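PDB 1LKX: myosin IE heavy chain from Dictyostelium discoideum, which is a single-headed actin-binding motor whose ATPase is activated by actin and which may move membranes relative to actin, the present chain being its motor domain. Local coordinates for residues A[68-73]-A[81-86]; A[202-207]-A[243-248]; A[279-284]-A[292-297]; A[622-627]-A[676-681]. All coordinates share one frame; numbering follows the deposited sequence.

Contact 1. Residues A[68-73]-A[81-86]; sequences RYKYEM and ANDAYR
Arg86 reaches off helix 77-91 to meet Tyr69 and the backbone of Arg68, making a small surface contact between that helix and the loop leading into it. The segments are not packed backbone to backbone; what joins them is mainly one long side chain. Arg86 leaves its helix with CG anti to the backbone N (chi1 168°), then bends at chi2 and chi3, so that the arginine and tyrosine side chains cross at about a right angle. The meeting is aslant rather than stacked: ring and guanidinium planes stand 52° apart. CE1 of Tyr69 lies over one face of the guanidinium, 3.7 Å from Arg86 CZ, near the rim of the group. At the guanidinium edge, near its plane, Arg86 NH2 comes within 3.2 Å of Arg68 O, and the same nitrogen is hydrogen-bonded to the carbonyl of Gly67. An alanine here would remove the guanidinium and is likely to leave the Gly67 carbonyl without its donor and the Tyr69 ring without its neighbour on that side.

A looser pairing lies alongside. Lys70 NZ is 4.2 Å from Asp83 OD1, longer than a salt bridge, while its closer ionic partner is Asp43. Within the loop, Glu72 OE1 accepts a hydrogen bond from the backbone N of Tyr69 at 2.6 Å and Arg68 NH1 reaches Glu72 OE2 at 3.0 Å, tying the turn together. Behind the contact, helix 77-91 rests on helix 107-121 and on strand 581-588 through His583, while Tyr69 sets its ring edge-to-face with Phe686 of helix 683-689.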
loop_
_atom_site.group_PDB
_atom_site.type_symbol
_atom_site.label_atom_id
_atom_site.label_comp_id
_atom_site.label_asym_id
_atom_site.label_seq_id
_atom_site.Cartn_x
_atom_site.Cartn_y
_atom_site.Cartn_z
ATOM N N ARG A 68 22.899 10.839 14.561
ATOM C CA ARG A 68 22.550 10.665 15.963
ATOM C C ARG A 68 21.857 9.350 16.323
ATOM O O ARG A 68 21.231 8.705 15.479
ATOM C CB ARG A 68 21.692 11.845 16.417
ATOM C CG ARG A 68 22.423 13.167 16.323
ATOM C CD ARG A 68 21.706 14.259 17.065
ATOM N NE ARG A 68 22.623 15.338 17.409
ATOM C CZ ARG A 68 23.657 15.192 18.231
ATOM N NH1 ARG A 68 23.905 14.015 18.798
ATOM N NH2 ARG A 68 24.447 16.223 18.490
ATOM N N TYR A 69 21.984 8.961 17.588
ATOM C CA TYR A 69 21.374 7.739 18.084
ATOM C C TYR A 69 19.971 7.993 18.602
ATOM O O TYR A 69 19.641 9.104 19.020
ATOM C CB TYR A 69 22.215 7.140 19.199
ATOM C CG TYR A 69 23.508 6.536 18.719
ATOM C CD1 TYR A 69 23.531 5.657 17.628
ATOM C CD2 TYR A 69 24.711 6.820 19.365
ATOM C CE1 TYR A 69 24.726 5.077 17.193
ATOM C CE2 TYR A 69 25.914 6.244 18.942
ATOM C CZ TYR A 69 25.916 5.375 17.855
ATOM O OH TYR A 69 27.109 4.825 17.433
ATOM N N LYS A 70 19.155 6.944 18.588
ATOM C CA LYS A 70 17.763 7.031 19.018
ATOM C C LYS A 70 17.559 7.737 20.361
ATOM O O LYS A 70 16.614 8.510 20.519
ATOM C CB LYS A 70 17.148 5.630 19.087
ATOM C CG LYS A 70 15.627 5.593 18.912
ATOM C CD LYS A 70 15.237 5.169 17.492
ATOM C CE LYS A 70 15.664 3.736 17.191
ATOM N NZ LYS A 70 15.360 3.366 15.784
ATOM N N TYR A 71 18.438 7.488 21.324
ATOM C CA TYR A 71 18.280 8.109 22.643
ATOM C C TYR A 71 18.680 9.577 22.705
ATOM O O TYR A 71 18.204 10.312 23.562
ATOM C CB TYR A 71 19.058 7.323 23.725
ATOM C CG TYR A 71 20.561 7.496 23.694
ATOM C CD1 TYR A 71 21.150 8.729 23.986
ATOM C CD2 TYR A 71 21.398 6.435 23.333
ATOM C CE1 TYR A 71 22.532 8.911 23.914
ATOM C CE2 TYR A 71 22.790 6.603 23.257
ATOM C CZ TYR A 71 23.348 7.848 23.547
ATOM O OH TYR A 71 24.714 8.033 23.462
ATOM N N GLU A 72 19.560 10.002 21.805
ATOM C CA GLU A 72 20.012 11.388 21.796
ATOM C C GLU A 72 18.893 12.374 21.461
ATOM O O GLU A 72 19.021 13.560 21.734
ATOM C CB GLU A 72 21.155 11.583 20.790
ATOM C CG GLU A 72 22.470 10.868 21.113
ATOM C CD GLU A 72 23.548 11.115 20.044
ATOM O OE1 GLU A 72 23.293 10.841 18.851
ATOM O OE2 GLU A 72 24.653 11.583 20.396
ATOM N N MET A 73 17.799 11.897 20.869
ATOM C CA MET A 73 16.708 12.801 20.509
ATOM C C MET A 73 15.270 12.295 20.631
ATOM O O MET A 73 15.022 11.106 20.815
ATOM C CB MET A 73 16.935 13.320 19.092
ATOM C CG MET A 73 18.021 14.344 19.035
ATOM S SD MET A 73 17.825 15.370 17.602
ATOM C CE MET A 73 16.582 16.514 18.148
ATOM N N ALA A 81 14.609 6.199 9.639
ATOM C CA ALA A 81 15.294 6.313 8.357
ATOM C C ALA A 81 16.793 6.319 8.590
ATOM O O ALA A 81 17.527 5.599 7.922
ATOM C CB ALA A 81 14.873 7.592 7.640
ATOM N N ASN A 82 17.241 7.138 9.541
ATOM C CA ASN A 82 18.657 7.225 9.853
ATOM C C ASN A 82 19.222 5.848 10.205
ATOM O O ASN A 82 20.305 5.489 9.744
ATOM C CB ASN A 82 18.896 8.211 10.999
ATOM C CG ASN A 82 20.379 8.382 11.330
ATOM O OD1 ASN A 82 20.939 7.684 12.189
ATOM N ND2 ASN A 82 21.022 9.311 10.638
ATOM N N ASP A 83 18.508 5.069 11.010
ATOM C CA ASP A 83 19.006 3.752 11.358
ATOM C C ASP A 83 19.079 2.888 10.110
ATOM O O ASP A 83 20.086 2.225 9.865
ATOM C CB ASP A 83 18.098 3.067 12.374
ATOM C CG ASP A 83 18.597 1.665 12.758
ATOM O OD1 ASP A 83 17.862 0.926 13.454
ATOM O OD2 ASP A 83 19.728 1.300 12.369
ATOM N N ALA A 84 18.010 2.897 9.315
ATOM C CA ALA A 84 17.966 2.099 8.085
ATOM C C ALA A 84 19.157 2.394 7.190
ATOM O O ALA A 84 19.832 1.483 6.718
ATOM C CB ALA A 84 16.669 2.366 7.327
ATOM N N TYR A 85 19.410 3.678 6.971
ATOM C CA TYR A 85 20.512 4.126 6.132
ATOM C C TYR A 85 21.849 3.702 6.683
ATOM O O TYR A 85 22.613 3.047 6.002
ATOM C CB TYR A 85 20.492 5.635 6.012
ATOM C CG TYR A 85 21.507 6.168 5.049
ATOM C CD1 TYR A 85 21.576 5.675 3.745
ATOM C CD2 TYR A 85 22.394 7.167 5.425
ATOM C CE1 TYR A 85 22.506 6.167 2.844
ATOM C CE2 TYR A 85 23.321 7.662 4.540
ATOM C CZ TYR A 85 23.373 7.156 3.254
ATOM O OH TYR A 85 24.307 7.612 2.368
ATOM N N ARG A 86 22.132 4.096 7.917
ATOM C CA ARG A 86 23.382 3.744 8.572
ATOM C C ARG A 86 23.628 2.229 8.503
ATOM O O ARG A 86 24.730 1.788 8.164
ATOM C CB ARG A 86 23.344 4.198 10.034
ATOM C CG ARG A 86 24.491 3.633 10.893
ATOM C CD ARG A 86 24.077 3.425 12.365
ATOM N NE ARG A 86 23.892 4.697 13.054
ATOM C CZ ARG A 86 22.923 4.934 13.928
ATOM N NH1 ARG A 86 22.051 3.974 14.215
ATOM N NH2 ARG A 86 22.827 6.129 14.503
#

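Contact 2. Residues A[202-207]-A[243-248]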
loop_
_atom_site.group_PDB
_atom_site.type_symbol
_atom_site.label_atom_id
_atom_site.label_comp_id
_atom_site.label_asym_id
_atom_site.label_seq_id
_atom_site.Cartn_x
_atom_site.Cartn_y
_atom_site.Cartn_z
ATOM N N PHE A 202 -8.312 12.927 -13.182
ATOM C CA PHE A 202 -9.490 13.254 -13.969
ATOM C C PHE A 202 -9.976 14.649 -13.650
ATOM O O PHE A 202 -10.104 15.481 -14.537
ATOM C CB PHE A 202 -10.626 12.266 -13.699
ATOM C CG PHE A 202 -10.467 10.943 -14.387
ATOM C CD1 PHE A 202 -10.389 10.867 -15.763
ATOM C CD2 PHE A 202 -10.420 9.769 -13.652
ATOM C CE1 PHE A 202 -10.268 9.642 -16.397
ATOM C CE2 PHE A 202 -10.300 8.540 -14.274
ATOM C CZ PHE A 202 -10.224 8.474 -15.647
ATOM N N TYR A 203 -10.249 14.911 -12.379
ATOM C CA TYR A 203 -10.737 16.219 -11.964
ATOM C C TYR A 203 -9.715 17.314 -12.180
ATOM O O TYR A 203 -10.052 18.404 -12.613
ATOM C CB TYR A 203 -11.138 16.177 -10.500
ATOM C CG TYR A 203 -12.145 15.107 -10.212
ATOM C CD1 TYR A 203 -11.754 13.800 -9.977
ATOM C CD2 TYR A 203 -13.496 15.398 -10.203
ATOM C CE1 TYR A 203 -12.696 12.801 -9.735
ATOM C CE2 TYR A 203 -14.443 14.416 -9.967
ATOM C CZ TYR A 203 -14.041 13.121 -9.730
ATOM O OH TYR A 203 -14.993 12.166 -9.455
ATOM N N GLN A 204 -8.462 17.010 -11.890
ATOM C CA GLN A 204 -7.397 17.985 -12.031
ATOM C C GLN A 204 -7.132 18.370 -13.484
ATOM O O GLN A 204 -6.830 19.523 -13.785
ATOM C CB GLN A 204 -6.135 17.437 -11.369
ATOM C CG GLN A 204 -6.422 16.878 -9.989
ATOM C CD GLN A 204 -5.182 16.457 -9.250
ATOM O OE1 GLN A 204 -4.258 15.901 -9.834
ATOM N NE2 GLN A 204 -5.162 16.703 -7.944
ATOM N N MET A 205 -7.246 17.403 -14.383
ATOM C CA MET A 205 -7.037 17.668 -15.803
ATOM C C MET A 205 -8.125 18.608 -16.306
ATOM O O MET A 205 -7.858 19.567 -17.036
ATOM C CB MET A 205 -7.102 16.372 -16.600
ATOM C CG MET A 205 -7.485 16.587 -18.042
ATOM S SD MET A 205 -7.906 15.048 -18.847
ATOM C CE MET A 205 -6.455 14.776 -19.867
ATOM N N LEU A 206 -9.360 18.314 -15.914
ATOM C CA LEU A 206 -10.498 19.117 -16.318
ATOM C C LEU A 206 -10.394 20.572 -15.863
ATOM O O LEU A 206 -11.051 21.443 -16.434
ATOM C CB LEU A 206 -11.785 18.482 -15.796
ATOM C CG LEU A 206 -12.620 17.716 -16.822
ATOM C CD1 LEU A 206 -11.727 16.964 -17.777
ATOM C CD2 LEU A 206 -13.554 16.763 -16.103
ATOM N N LYS A 207 -9.567 20.839 -14.852
ATOM C CA LYS A 207 -9.405 22.196 -14.354
ATOM C C LYS A 207 -7.976 22.671 -14.518
ATOM O O LYS A 207 -7.591 23.701 -13.981
ATOM C CB LYS A 207 -9.790 22.262 -12.883
ATOM C CG LYS A 207 -11.160 21.695 -12.591
ATOM C CD LYS A 207 -11.438 21.679 -11.088
ATOM C CE LYS A 207 -12.658 20.797 -10.746
ATOM N NZ LYS A 207 -12.957 20.701 -9.276
ATOM N N SER A 243 -6.936 22.495 -9.595
ATOM C CA SER A 243 -6.291 23.395 -10.538
ATOM C C SER A 243 -4.822 23.623 -10.261
ATOM O O SER A 243 -3.993 23.458 -11.144
ATOM C CB SER A 243 -7.019 24.734 -10.559
ATOM O OG SER A 243 -6.549 25.532 -11.631
ATOM N N GLY A 244 -4.505 24.002 -9.030
ATOM C CA GLY A 244 -3.123 24.264 -8.683
ATOM C C GLY A 244 -2.301 23.006 -8.685
ATOM O O GLY A 244 -1.114 23.020 -9.016
ATOM N N GLU A 245 -2.949 21.909 -8.317
ATOM C CA GLU A 245 -2.298 20.615 -8.255
ATOM C C GLU A 245 -1.858 20.108 -9.637
ATOM O O GLU A 245 -0.778 19.536 -9.791
ATOM C CB GLU A 245 -3.241 19.607 -7.599
ATOM C CG GLU A 245 -2.640 18.239 -7.444
ATOM C CD GLU A 245 -1.372 18.279 -6.643
ATOM O OE1 GLU A 245 -0.323 17.864 -7.184
ATOM O OE2 GLU A 245 -1.433 18.727 -5.478
ATOM N N PHE A 246 -2.697 20.319 -10.641
ATOM C CA PHE A 246 -2.379 19.863 -11.982
ATOM C C PHE A 246 -1.071 20.451 -12.480
ATOM O O PHE A 246 -0.326 19.795 -13.194
ATOM C CB PHE A 246 -3.497 20.238 -12.945
ATOM C CG PHE A 246 -3.263 19.770 -14.351
ATOM C CD1 PHE A 246 -3.357 18.423 -14.676
ATOM C CD2 PHE A 246 -2.937 20.679 -15.353
ATOM C CE1 PHE A 246 -3.131 17.979 -15.982
ATOM C CE2 PHE A 246 -2.709 20.250 -16.660
ATOM C CZ PHE A 246 -2.806 18.896 -16.974
ATOM N N LYS A 247 -0.794 21.694 -12.116
ATOM C CA LYS A 247 0.437 22.330 -12.548
ATOM C C LYS A 247 1.655 21.603 -11.989
ATOM O O LYS A 247 2.695 21.544 -12.637
ATOM C CB LYS A 247 0.460 23.793 -12.116
ATOM C CG LYS A 247 -0.568 24.660 -12.828
ATOM C CD LYS A 247 -0.224 26.155 -12.714
ATOM C CE LYS A 247 -0.388 26.710 -11.290
ATOM N NZ LYS A 247 -1.816 26.813 -10.853
ATOM N N ILE A 248 1.518 21.043 -10.790
ATOM C CA ILE A 248 2.612 20.312 -10.144
ATOM C C ILE A 248 2.914 19.017 -10.884
ATOM O O ILE A 248 4.064 18.707 -11.172
ATOM C CB ILE A 248 2.257 19.948 -8.694
ATOM C CG1 ILE A 248 1.868 21.211 -7.920
ATOM C CG2 ILE A 248 3.417 19.239 -8.040
ATOM C CD1 ILE A 248 2.947 22.263 -7.858
#
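Gln204 of helix 200-206 lies against Phe246 and Glu245 of helix 242-255 where the two helices cross almost perpendicularly, in what is called the upper 50 kDa subdomain in myosins. The axes of the short helical pieces approach to 8.1 Å with a signed crossing angle of -95°, so the shared surface is brief and a few residues fill it. Starting from the backbone, Gln204 CB sits 4.2 Å from Phe246 CB, where the two backbones pass close. From CG outward the chain runs extended, and this carries the amide past the phenylalanine to Glu245, the residue before it on the other helix. There CD packs against Glu245 CG at 3.6 Å, and OE1 is at a similar distance from that methylene. NE2 comes over the same CG, with Glu245 CB 3.5 Å away. The amide thus meets the aliphatic part of the glutamate, whose chain bends at chi2 (58°) and takes the carboxylate away.

Next to Glu245 on the same helix, Phe246 projects toward helix 200-206 with CG anti to its backbone N. Its CB lies 3.5 Å from Gln204 O, and CE1 reaches 3.9 Å from Met205 CA; Gln204 O and Met205 CA both lie oblique to the ring. Met205 points its own chain the other way, to Trp267 of helix 260-276, and Phe246 also meets that tryptophan. At the end of helix 200-206, Lys207 sends its amine to Asp236 and Asp242, but leaves its carbonyl to the crossing helix: Ser243 OG donates to Lys207 O at 3.2 Å, tilted 23° from the carbonyl plane.

Contact 3. Residues A[279-284]-A[292-297]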
loop_
_atom_site.group_PDB
_atom_site.type_symbol
_atom_site.label_atom_id
_atom_site.label_comp_id
_atom_site.label_asym_id
_atom_site.label_seq_id
_atom_site.Cartn_x
_atom_site.Cartn_y
_atom_site.Cartn_z
ATOM N N ILE A 279 -21.348 7.218 -23.477
ATOM C CA ILE A 279 -21.991 6.483 -24.552
ATOM C C ILE A 279 -23.241 5.788 -24.037
ATOM O O ILE A 279 -23.175 4.958 -23.136
ATOM C CB ILE A 279 -21.059 5.423 -25.150
ATOM C CG1 ILE A 279 -19.943 6.096 -25.943
ATOM C CG2 ILE A 279 -21.855 4.476 -26.027
ATOM C CD1 ILE A 279 -19.022 5.120 -26.620
ATOM N N THR A 280 -24.382 6.144 -24.610
ATOM C CA THR A 280 -25.646 5.546 -24.224
ATOM C C THR A 280 -26.056 4.530 -25.288
ATOM O O THR A 280 -25.567 4.570 -26.412
ATOM C CB THR A 280 -26.743 6.623 -24.072
ATOM O OG1 THR A 280 -26.837 7.392 -25.276
ATOM C CG2 THR A 280 -26.417 7.549 -22.920
ATOM N N PHE A 281 -26.951 3.619 -24.931
ATOM C CA PHE A 281 -27.399 2.598 -25.863
ATOM C C PHE A 281 -28.910 2.594 -26.069
ATOM O O PHE A 281 -29.684 2.843 -25.144
ATOM C CB PHE A 281 -26.935 1.231 -25.381
ATOM C CG PHE A 281 -25.447 1.081 -25.347
ATOM C CD1 PHE A 281 -24.714 1.059 -26.522
ATOM C CD2 PHE A 281 -24.777 0.952 -24.141
ATOM C CE1 PHE A 281 -23.332 0.907 -26.497
ATOM C CE2 PHE A 281 -23.397 0.801 -24.106
ATOM C CZ PHE A 281 -22.674 0.779 -25.288
ATOM N N ALA A 282 -29.320 2.302 -27.298
ATOM C CA ALA A 282 -30.728 2.272 -27.647
ATOM C C ALA A 282 -31.143 0.939 -28.249
ATOM O O ALA A 282 -30.323 0.211 -28.820
ATOM C CB ALA A 282 -31.041 3.396 -28.620
ATOM N N GLU A 283 -32.430 0.634 -28.112
ATOM C CA GLU A 283 -33.000 -0.598 -28.638
ATOM C C GLU A 283 -33.023 -0.490 -30.159
ATOM O O GLU A 283 -33.899 0.162 -30.732
ATOM C CB GLU A 283 -34.426 -0.781 -28.108
ATOM C CG GLU A 283 -35.016 -2.170 -28.323
ATOM C CD GLU A 283 -34.498 -3.192 -27.320
ATOM O OE1 GLU A 283 -34.682 -2.969 -26.105
ATOM O OE2 GLU A 283 -33.913 -4.214 -27.746
ATOM N N ALA A 284 -32.050 -1.122 -30.808
ATOM C CA ALA A 284 -31.954 -1.083 -32.261
ATOM C C ALA A 284 -33.043 -1.927 -32.917
ATOM O O ALA A 284 -32.750 -2.908 -33.612
ATOM C CB ALA A 284 -30.569 -1.558 -32.706
ATOM N N THR A 292 -33.899 -8.363 -32.279
ATOM C CA THR A 292 -33.551 -6.949 -32.206
ATOM C C THR A 292 -32.168 -6.773 -31.591
ATOM O O THR A 292 -31.782 -7.517 -30.686
ATOM C CB THR A 292 -34.582 -6.159 -31.353
ATOM O OG1 THR A 292 -34.254 -4.760 -31.378
ATOM C CG2 THR A 292 -34.587 -6.662 -29.904
ATOM N N THR A 293 -31.426 -5.789 -32.087
ATOM C CA THR A 293 -30.088 -5.506 -31.575
ATOM C C THR A 293 -30.107 -4.223 -30.747
ATOM O O THR A 293 -31.171 -3.686 -30.444
ATOM C CB THR A 293 -29.067 -5.331 -32.725
ATOM O OG1 THR A 293 -29.383 -4.152 -33.479
ATOM C CG2 THR A 293 -29.101 -6.540 -33.648
ATOM N N VAL A 294 -28.927 -3.739 -30.384
ATOM C CA VAL A 294 -28.814 -2.509 -29.609
ATOM C C VAL A 294 -27.869 -1.573 -30.335
ATOM O O VAL A 294 -26.911 -2.021 -30.956
ATOM C CB VAL A 294 -28.249 -2.776 -28.207
ATOM C CG1 VAL A 294 -28.121 -1.475 -27.455
ATOM C CG2 VAL A 294 -29.148 -3.731 -27.461
ATOM N N LYS A 295 -28.134 -0.277 -30.271
ATOM C CA LYS A 295 -27.266 0.673 -30.945
ATOM C C LYS A 295 -26.938 1.885 -30.080
ATOM O O LYS A 295 -27.634 2.177 -29.113
ATOM C CB LYS A 295 -27.900 1.119 -32.267
ATOM C CG LYS A 295 -27.062 2.125 -33.065
ATOM C CD LYS A 295 -25.568 1.750 -33.129
ATOM C CE LYS A 295 -25.325 0.396 -33.796
ATOM N NZ LYS A 295 -23.874 0.030 -33.818
ATOM N N VAL A 296 -25.863 2.580 -30.435
ATOM C CA VAL A 296 -25.421 3.760 -29.708
ATOM C C VAL A 296 -26.347 4.946 -29.942
ATOM O O VAL A 296 -26.731 5.229 -31.072
ATOM C CB VAL A 296 -24.008 4.161 -30.142
ATOM C CG1 VAL A 296 -23.519 5.324 -29.297
ATOM C CG2 VAL A 296 -23.077 2.967 -30.029
ATOM N N SER A 297 -26.696 5.640 -28.862
ATOM C CA SER A 297 -27.571 6.806 -28.942
ATOM C C SER A 297 -26.728 8.067 -29.008
ATOM O O SER A 297 -26.692 8.751 -30.032
ATOM C CB SER A 297 -28.480 6.881 -27.719
ATOM O OG SER A 297 -29.205 5.682 -27.546
#
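Thr292 meets Glu283 at the outer end of a two-stranded antiparallel beta hairpin, strands 281-284 and 293-296, which probably corresponds to the region called loop 4 in other myosins. Its CG2 lies 3.3 Å from Glu283 OE2, the two side chains crossing at about a right angle. Thr293 comes next, pairing with Ala284; the bond from Ala284 N to Thr293 O is bent and weak. Val294, in a non-hydrogen-bonded pair with Glu283, has CG1 anti to the backbone N (chi1 179°), which lays that methyl 3.6 Å from Phe281 CB. Lys295 is the hydrogen-bonded mate of Ala282: its N donates to Ala282 O at 2.7 Å, in the carbonyl plane, and its O accepts Ala282 N in return. Its amine runs off to Ser317. On the same face as Val294, Val296 splits its branches, CG1 touching Ile279 CG2 at 3.8 Å and CG2 reaching Phe281 CE1 at 4.1 Å. The apolar residues of that face, Phe281, Val294 and Val296, lie on helices 313-321 and 342-372, where Phe281 meets Leu320 and Ala345. Just past the strand, Ser297 N donates to Thr280 O at 2.9 Å, nearly straight at 171° but from above the carbonyl plane.

Contact 4. Residues A[622-627]-A[676-681]; sequences AGFAGR and KVFIRN. Unlike the reference sequence in segment 676-681: Asn681 (reference Ile).
A classic beta bulge, with Ala625 and Gly626 set against Ile679, joins the chain leaving helix 614-622 to strand 677-679 in what myosins call the converter region. Two backbone hydrogen bonds hold it: Ile679 N donates to Gly626 O at 3.0 Å, nearly along the C=O axis, and Ala625 N to Arg680 O at 2.6 Å, less straight.

The aromatic packing comes in layers. Phe678 CB sits over one face of the Phe624 ring, 4.1 Å from its centroid, and the Phe678 ring turns its edge toward that face in an offset edge-to-face pair, planes 73° apart. Over a face of Phe678 in turn lies Arg627 CB, a CH-pi contact 3.7 Å from the centroid.

Among the charged groups, Arg680 brings one face of its guanidinium over Phe624 CD2, with the planes 51° apart. Replacing Phe624 with a serine would probably open a gap between Phe678 and the Arg680 guanidinium, leaving both without the surface they rest on. Arg627 starts with CG between its backbone N and carbonyl carbon (chi1 61°) and then doubles back; NH1 pairs with Glu425 of helix 398-430, while NH2 donates in the guanidinium plane to Phe624 O at 3.3 Å.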
loop_
_atom_site.group_PDB
_atom_site.type_symbol
_atom_site.label_atom_id
_atom_site.label_comp_id
_atom_site.label_asym_id
_atom_site.label_seq_id
_atom_site.Cartn_x
_atom_site.Cartn_y
_atom_site.Cartn_z
ATOM N N ALA A 622 10.482 -8.076 29.305
ATOM C CA ALA A 622 11.037 -9.378 29.663
ATOM C C ALA A 622 12.259 -9.762 28.824
ATOM O O ALA A 622 13.203 -10.372 29.331
ATOM C CB ALA A 622 9.954 -10.451 29.532
ATOM N N GLY A 623 12.235 -9.393 27.546
ATOM C CA GLY A 623 13.330 -9.714 26.639
ATOM C C GLY A 623 14.586 -8.877 26.788
ATOM O O GLY A 623 14.702 -8.077 27.714
ATOM N N PHE A 624 15.530 -9.062 25.866
ATOM C CA PHE A 624 16.796 -8.331 25.896
ATOM C C PHE A 624 16.981 -7.410 24.692
ATOM O O PHE A 624 16.501 -7.698 23.600
ATOM C CB PHE A 624 17.971 -9.310 25.959
ATOM C CG PHE A 624 17.877 -10.301 27.084
ATOM C CD1 PHE A 624 17.023 -11.395 26.998
ATOM C CD2 PHE A 624 18.644 -10.139 28.234
ATOM C CE1 PHE A 624 16.935 -12.319 28.046
ATOM C CE2 PHE A 624 18.562 -11.057 29.287
ATOM C CZ PHE A 624 17.707 -12.148 29.193
ATOM N N ALA A 625 17.691 -6.306 24.900
ATOM C CA ALA A 625 17.946 -5.337 23.839
ATOM C C ALA A 625 18.473 -6.039 22.608
ATOM O O ALA A 625 17.721 -6.311 21.681
ATOM C CB ALA A 625 18.947 -4.298 24.305
ATOM N N GLY A 626 19.768 -6.334 22.603
ATOM C CA GLY A 626 20.364 -7.008 21.464
ATOM C C GLY A 626 20.864 -8.408 21.780
ATOM O O GLY A 626 21.281 -8.685 22.909
ATOM N N ARG A 627 20.815 -9.290 20.781
ATOM C CA ARG A 627 21.272 -10.674 20.919
ATOM C C ARG A 627 22.381 -10.928 19.913
ATOM O O ARG A 627 22.212 -11.692 18.965
ATOM C CB ARG A 627 20.122 -11.665 20.677
ATOM C CG ARG A 627 19.483 -11.616 19.288
ATOM C CD ARG A 627 18.771 -10.293 19.042
ATOM N NE ARG A 627 17.906 -9.927 20.160
ATOM C CZ ARG A 627 16.874 -10.654 20.577
ATOM N NH1 ARG A 627 16.574 -11.791 19.963
ATOM N NH2 ARG A 627 16.147 -10.248 21.610
ATOM N N LYS A 676 24.701 -17.199 20.977
ATOM C CA LYS A 676 24.577 -15.744 20.974
ATOM C C LYS A 676 24.632 -15.204 22.405
ATOM O O LYS A 676 24.373 -15.935 23.365
ATOM C CB LYS A 676 23.248 -15.323 20.338
ATOM C CG LYS A 676 23.128 -15.539 18.838
ATOM C CD LYS A 676 21.692 -15.274 18.378
ATOM C CE LYS A 676 21.541 -15.290 16.856
ATOM N NZ LYS A 676 22.041 -14.044 16.204
ATOM N N VAL A 677 24.976 -13.924 22.535
ATOM C CA VAL A 677 25.038 -13.252 23.833
ATOM C C VAL A 677 23.825 -12.336 23.888
ATOM O O VAL A 677 23.332 -11.902 22.850
ATOM C CB VAL A 677 26.299 -12.372 23.969
ATOM C CG1 VAL A 677 26.282 -11.628 25.291
ATOM C CG2 VAL A 677 27.533 -13.218 23.869
ATOM N N PHE A 678 23.339 -12.039 25.087
ATOM C CA PHE A 678 22.185 -11.164 25.219
ATOM C C PHE A 678 22.459 -10.043 26.212
ATOM O O PHE A 678 22.997 -10.286 27.288
ATOM C CB PHE A 678 20.967 -11.981 25.644
ATOM C CG PHE A 678 20.539 -12.998 24.622
ATOM C CD1 PHE A 678 21.377 -14.048 24.272
ATOM C CD2 PHE A 678 19.303 -12.892 23.989
ATOM C CE1 PHE A 678 20.989 -14.979 23.302
ATOM C CE2 PHE A 678 18.904 -13.819 23.015
ATOM C CZ PHE A 678 19.748 -14.862 22.672
ATOM N N ILE A 679 22.098 -8.819 25.835
ATOM C CA ILE A 679 22.310 -7.643 26.682
ATOM C C ILE A 679 21.000 -6.866 26.870
ATOM O O ILE A 679 20.647 -6.020 26.052
ATOM C CB ILE A 679 23.364 -6.698 26.060
ATOM C CG1 ILE A 679 24.693 -7.435 25.849
ATOM C CG2 ILE A 679 23.573 -5.495 26.967
ATOM C CD1 ILE A 679 24.702 -8.422 24.713
ATOM N N ARG A 680 20.305 -7.137 27.967
ATOM C CA ARG A 680 19.018 -6.516 28.250
ATOM C C ARG A 680 18.761 -5.079 27.824
ATOM O O ARG A 680 17.913 -4.834 26.973
ATOM C CB ARG A 680 18.685 -6.648 29.731
ATOM C CG ARG A 680 17.304 -6.122 30.073
ATOM C CD ARG A 680 16.815 -6.610 31.431
ATOM N NE ARG A 680 16.646 -8.065 31.500
ATOM C CZ ARG A 680 17.606 -8.925 31.831
ATOM N NH1 ARG A 680 18.822 -8.492 32.128
ATOM N NH2 ARG A 680 17.346 -10.224 31.884
ATOM N N ASN A 681 19.462 -4.120 28.415
ATOM C CA ASN A 681 19.223 -2.722 28.064
ATOM C C ASN A 681 20.144 -2.213 26.953
ATOM O O ASN A 681 21.192 -2.803 26.695
ATOM C CB ASN A 681 19.377 -1.842 29.308
ATOM C CG ASN A 681 18.558 -0.560 29.223
ATOM O OD1 ASN A 681 17.323 -0.593 29.256
ATOM N ND2 ASN A 681 19.243 0.577 29.100
#

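From the N terminus the four contacts follow in series, each closing before the next opens, so none nests or crosses. Contact 1 closes a short loop together with the first turn of helix 77-91. Contact 2 spans 35 residues and joins helices 200-206 and 242-255; contact 3 pairs strands 281-284 and 293-296 in a hairpin whose turn is partly unmodelled. Contact 4 has the longest span, 48 residues, bringing strand 677-679 back to the exit of helix 614-622. Contacts 1 and 4 lie on one side of the chain's centre, their nearest atoms about 8 Å apart, while contact 3 is on the opposite side. Contact 2 lies nearer to contact 3, about 34 Å between centres.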